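Local coordinates for protein 3-ketosteroid-delta4-5alpha-dehydrogenase (Rhodococcus jostii, PDB 4AT2) that probably catalyses the flavin-dependent introduction of the delta-4 double bond into 5alpha-3-ketosteroids, with FAD as cofactor, in steroid catabolism, at residues Asp267-Ala272 / Arg291-Ala296. Sequence-based numbering, arbitrary orientation.
Sequences DKMIEA and RSILMA
Met-269 reaching across to Leu-294 and Ile-293 makes a small, purely apolar helix-to-helix contact between the short helices 267-273 and 291-297, the latter lying against strand 255-258 of the parallel sheet. The backbones stay well apart: the closest CA atoms, those of Met-269 and Leu-294, are 9.9 Å from each other, and the two segments bury just 129 Å² in all. The gap is therefore bridged by side chains, and more than half of the buried surface belongs to Met-269.

Leu-294 supplies the main partner surface. Met-269 SD lies 3.9 Å from Leu-294 CD2, with Leu-294 CG at 4.0 Å from the same sulfur, and the two side chains run past one another in opposite directions, so that the thioether lies alongside the isobutyl group. The methionine is extended from CA to SD (chi2 180°) and then bends at its last torsion, chi3 79°, which turns the methyl toward Ile-293. There Met-269 CE stands 4.2 Å from Ile-293 CG2, the beta-branch methyl, and also 4.0 Å from Leu-294 CD2. All these separations are van der Waals distances.

Replacing Met-269 with an alanine would probably abolish the direct side-chain contact between the two segments, leaving Leu-294 and Ile-293 without their partner on helix 267-273.

The Ile-293 side chain is about 10 Å from the bound FAD. Around the pair, Met-269 also rests on Phe-263, while Leu-294 meets Val-463 of the second subunit. Ile-270 of one helix and Ala-296 of the other both pack on strand 444-452, against Thr-448 and Leu-452 respectively, and Ala-296 also touches Leu-258 of strand 255-258.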
ATOM      1  N   ASP A 267       3.548  15.560  -5.170  1.00 14.69           N
ATOM      2  CA  ASP A 267       2.293  15.048  -5.740  1.00 15.71           C
ATOM      3  C   ASP A 267       2.473  13.780  -6.569  1.00 15.36           C
ATOM      4  O   ASP A 267       1.657  12.853  -6.463  1.00 15.13           O
ATOM      5  CB  ASP A 267       1.585  16.118  -6.590  1.00 17.31           C
ATOM      6  CG  ASP A 267       1.056  17.287  -5.770  1.00 18.74           C
ATOM      7  OD1 ASP A 267       0.951  17.205  -4.535  1.00 19.70           O
ATOM      8  OD2 ASP A 267       0.720  18.322  -6.387  1.00 20.83           O
ATOM      9  N   LYS A 268       3.531  13.738  -7.383  1.00 14.92           N
ATOM     10  CA  LYS A 268       3.822  12.576  -8.232  1.00 14.69           C
ATOM     11  C   LYS A 268       4.036  11.342  -7.364  1.00 13.57           C
ATOM     12  O   LYS A 268       3.484  10.272  -7.640  1.00 13.01           O
ATOM     13  CB  LYS A 268       5.064  12.820  -9.104  1.00 15.64           C
ATOM     14  CG  LYS A 268       5.621  11.578  -9.813  1.00 17.04           C
ATOM     15  CD  LYS A 268       6.890  11.901 -10.606  1.00 17.98           C
ATOM     16  CE  LYS A 268       7.480  10.675 -11.288  1.00 18.27           C
ATOM     17  NZ  LYS A 268       8.861  10.939 -11.816  1.00 18.87           N
ATOM     18  N   MET A 269       4.831  11.510  -6.312  1.00 12.38           N
ATOM     19  CA  MET A 269       5.128  10.409  -5.401  1.00 11.54           C
ATOM     20  C   MET A 269       3.914   9.971  -4.597  1.00 11.19           C
ATOM     21  O   MET A 269       3.742   8.779  -4.356  1.00 10.57           O
ATOM     22  CB  MET A 269       6.285  10.765  -4.477  1.00 11.22           C
ATOM     23  CG  MET A 269       7.618  10.802  -5.207  1.00 11.10           C
ATOM     24  SD  MET A 269       9.012  11.230  -4.149  1.00 11.18           S
ATOM     25  CE  MET A 269       9.286   9.645  -3.349  1.00 10.82           C
ATOM     26  N   ILE A 270       3.084  10.921  -4.171  1.00 10.89           N
ATOM     27  CA  ILE A 270       1.842  10.564  -3.457  1.00 10.99           C
ATOM     28  C   ILE A 270       0.956   9.712  -4.369  1.00 11.22           C
ATOM     29  O   ILE A 270       0.440   8.679  -3.952  1.00 10.72           O
ATOM     30  CB  ILE A 270       1.079  11.814  -2.944  1.00 10.96           C
ATOM     31  CG1 ILE A 270       1.813  12.450  -1.762  1.00 10.98           C
ATOM     32  CG2 ILE A 270      -0.363  11.472  -2.564  1.00 10.86           C
ATOM     33  CD1 ILE A 270       1.860  11.588  -0.503  1.00 10.61           C
ATOM     34  N   GLU A 271       0.829  10.115  -5.631  1.00 11.80           N
ATOM     35  CA  GLU A 271      -0.028   9.363  -6.544  1.00 12.41           C
ATOM     36  C   GLU A 271       0.516   7.959  -6.813  1.00 11.93           C
ATOM     37  O   GLU A 271      -0.245   6.991  -6.840  1.00 11.68           O
ATOM     38  CB  GLU A 271      -0.241  10.133  -7.844  1.00 14.13           C
ATOM     39  CG  GLU A 271      -1.117   9.404  -8.851  1.00 16.52           C
ATOM     40  CD  GLU A 271      -1.102  10.079 -10.207  1.00 18.65           C
ATOM     41  OE1 GLU A 271      -0.015  10.210 -10.811  1.00 21.67           O
ATOM     42  OE2 GLU A 271      -2.183  10.470 -10.671  1.00 20.00           O
ATOM     43  N   ALA A 272       1.835   7.857  -6.986  1.00 11.23           N
ATOM     44  CA  ALA A 272       2.486   6.592  -7.316  1.00 10.92           C
ATOM     45  C   ALA A 272       2.562   5.631  -6.141  1.00 10.56           C
ATOM     46  O   ALA A 272       2.509   4.412  -6.337  1.00 10.54           O
ATOM     47  CB  ALA A 272       3.892   6.856  -7.856  1.00 10.88           C
ATOM     48  N   ARG A 291      12.950  14.555  -2.045  1.00 12.55           N
ATOM     49  CA  ARG A 291      14.209  14.668  -2.788  1.00 13.43           C
ATOM     50  C   ARG A 291      15.292  13.688  -2.329  1.00 12.87           C
ATOM     51  O   ARG A 291      15.964  13.083  -3.188  1.00 13.01           O
ATOM     52  CB  ARG A 291      14.745  16.108  -2.774  1.00 15.13           C
ATOM     53  CG  ARG A 291      15.967  16.347  -3.669  1.00 17.09           C
ATOM     54  CD  ARG A 291      15.586  16.542  -5.127  1.00 19.29           C
ATOM     55  NE  ARG A 291      16.750  16.783  -5.990  1.00 21.83           N
ATOM     56  CZ  ARG A 291      16.677  17.202  -7.253  1.00 23.12           C
ATOM     57  NH1 ARG A 291      15.489  17.442  -7.812  1.00 25.23           N
ATOM     58  NH2 ARG A 291      17.784  17.375  -7.970  1.00 23.79           N
ATOM     59  N   SER A 292      15.460  13.528  -1.009  1.00 11.92           N
ATOM     60  CA  SER A 292      16.497  12.618  -0.508  0.50 11.47           C
ATOM     61  C   SER A 292      16.199  11.155  -0.814  1.00 11.25           C
ATOM     62  O   SER A 292      17.128  10.383  -1.024  1.00 10.78           O
ATOM     63  CB  SER A 292      16.769  12.807   0.980  0.50 11.56           C
ATOM     64  OG  SER A 292      15.622  12.548   1.750  0.50 10.85           O
ATOM     65  N   ILE A 293      14.922  10.784  -0.846  1.00 10.43           N
ATOM     66  CA  ILE A 293      14.545   9.435  -1.259  1.00  9.96           C
ATOM     67  C   ILE A 293      14.974   9.229  -2.707  1.00 10.00           C
ATOM     68  O   ILE A 293      15.617   8.231  -3.034  1.00  9.69           O
ATOM     69  CB  ILE A 293      13.026   9.166  -1.073  1.00  9.81           C
ATOM     70  CG1 ILE A 293      12.678   9.157   0.422  1.00  9.69           C
ATOM     71  CG2 ILE A 293      12.666   7.832  -1.720  1.00 10.03           C
ATOM     72  CD1 ILE A 293      11.199   9.257   0.759  1.00  9.53           C
ATOM     73  N   LEU A 294      14.638  10.182  -3.569  1.00 10.04           N
ATOM     74  CA  LEU A 294      14.967  10.079  -4.993  1.00 10.50           C
ATOM     75  C   LEU A 294      16.474  10.078  -5.252  1.00 10.76           C
ATOM     76  O   LEU A 294      16.959   9.309  -6.090  1.00 10.48           O
ATOM     77  CB  LEU A 294      14.271  11.193  -5.787  1.00 10.84           C
ATOM     78  CG  LEU A 294      12.729  11.241  -5.730  1.00 10.92           C
ATOM     79  CD1 LEU A 294      12.213  12.465  -6.478  1.00 11.15           C
ATOM     80  CD2 LEU A 294      12.077   9.955  -6.252  1.00 11.17           C
ATOM     81  N   MET A 295      17.199  10.928  -4.525  1.00 11.09           N
ATOM     82  CA  MET A 295      18.652  11.039  -4.659  1.00 11.52           C
ATOM     83  C   MET A 295      19.319   9.706  -4.368  1.00 10.91           C
ATOM     84  O   MET A 295      20.290   9.326  -5.036  1.00 10.83           O
ATOM     85  CB  MET A 295      19.195  12.066  -3.665  1.00 13.33           C
ATOM     86  CG  MET A 295      18.932  13.498  -4.074  1.00 15.08           C
ATOM     87  SD  MET A 295      19.314  14.661  -2.744  1.00 19.05           S
ATOM     88  CE  MET A 295      20.824  13.988  -2.160  1.00 16.48           C
ATOM     89  N   ALA A 296      18.796   9.018  -3.358  1.00 10.00           N
ATOM     90  CA  ALA A 296      19.358   7.740  -2.939  1.00  9.59           C
ATOM     91  C   ALA A 296      18.936   6.628  -3.908  1.00  9.38           C
ATOM     92  O   ALA A 296      19.763   5.791  -4.278  1.00  9.44           O
ATOM     93  CB  ALA A 296      18.952   7.421  -1.505  1.00  9.37           C
TER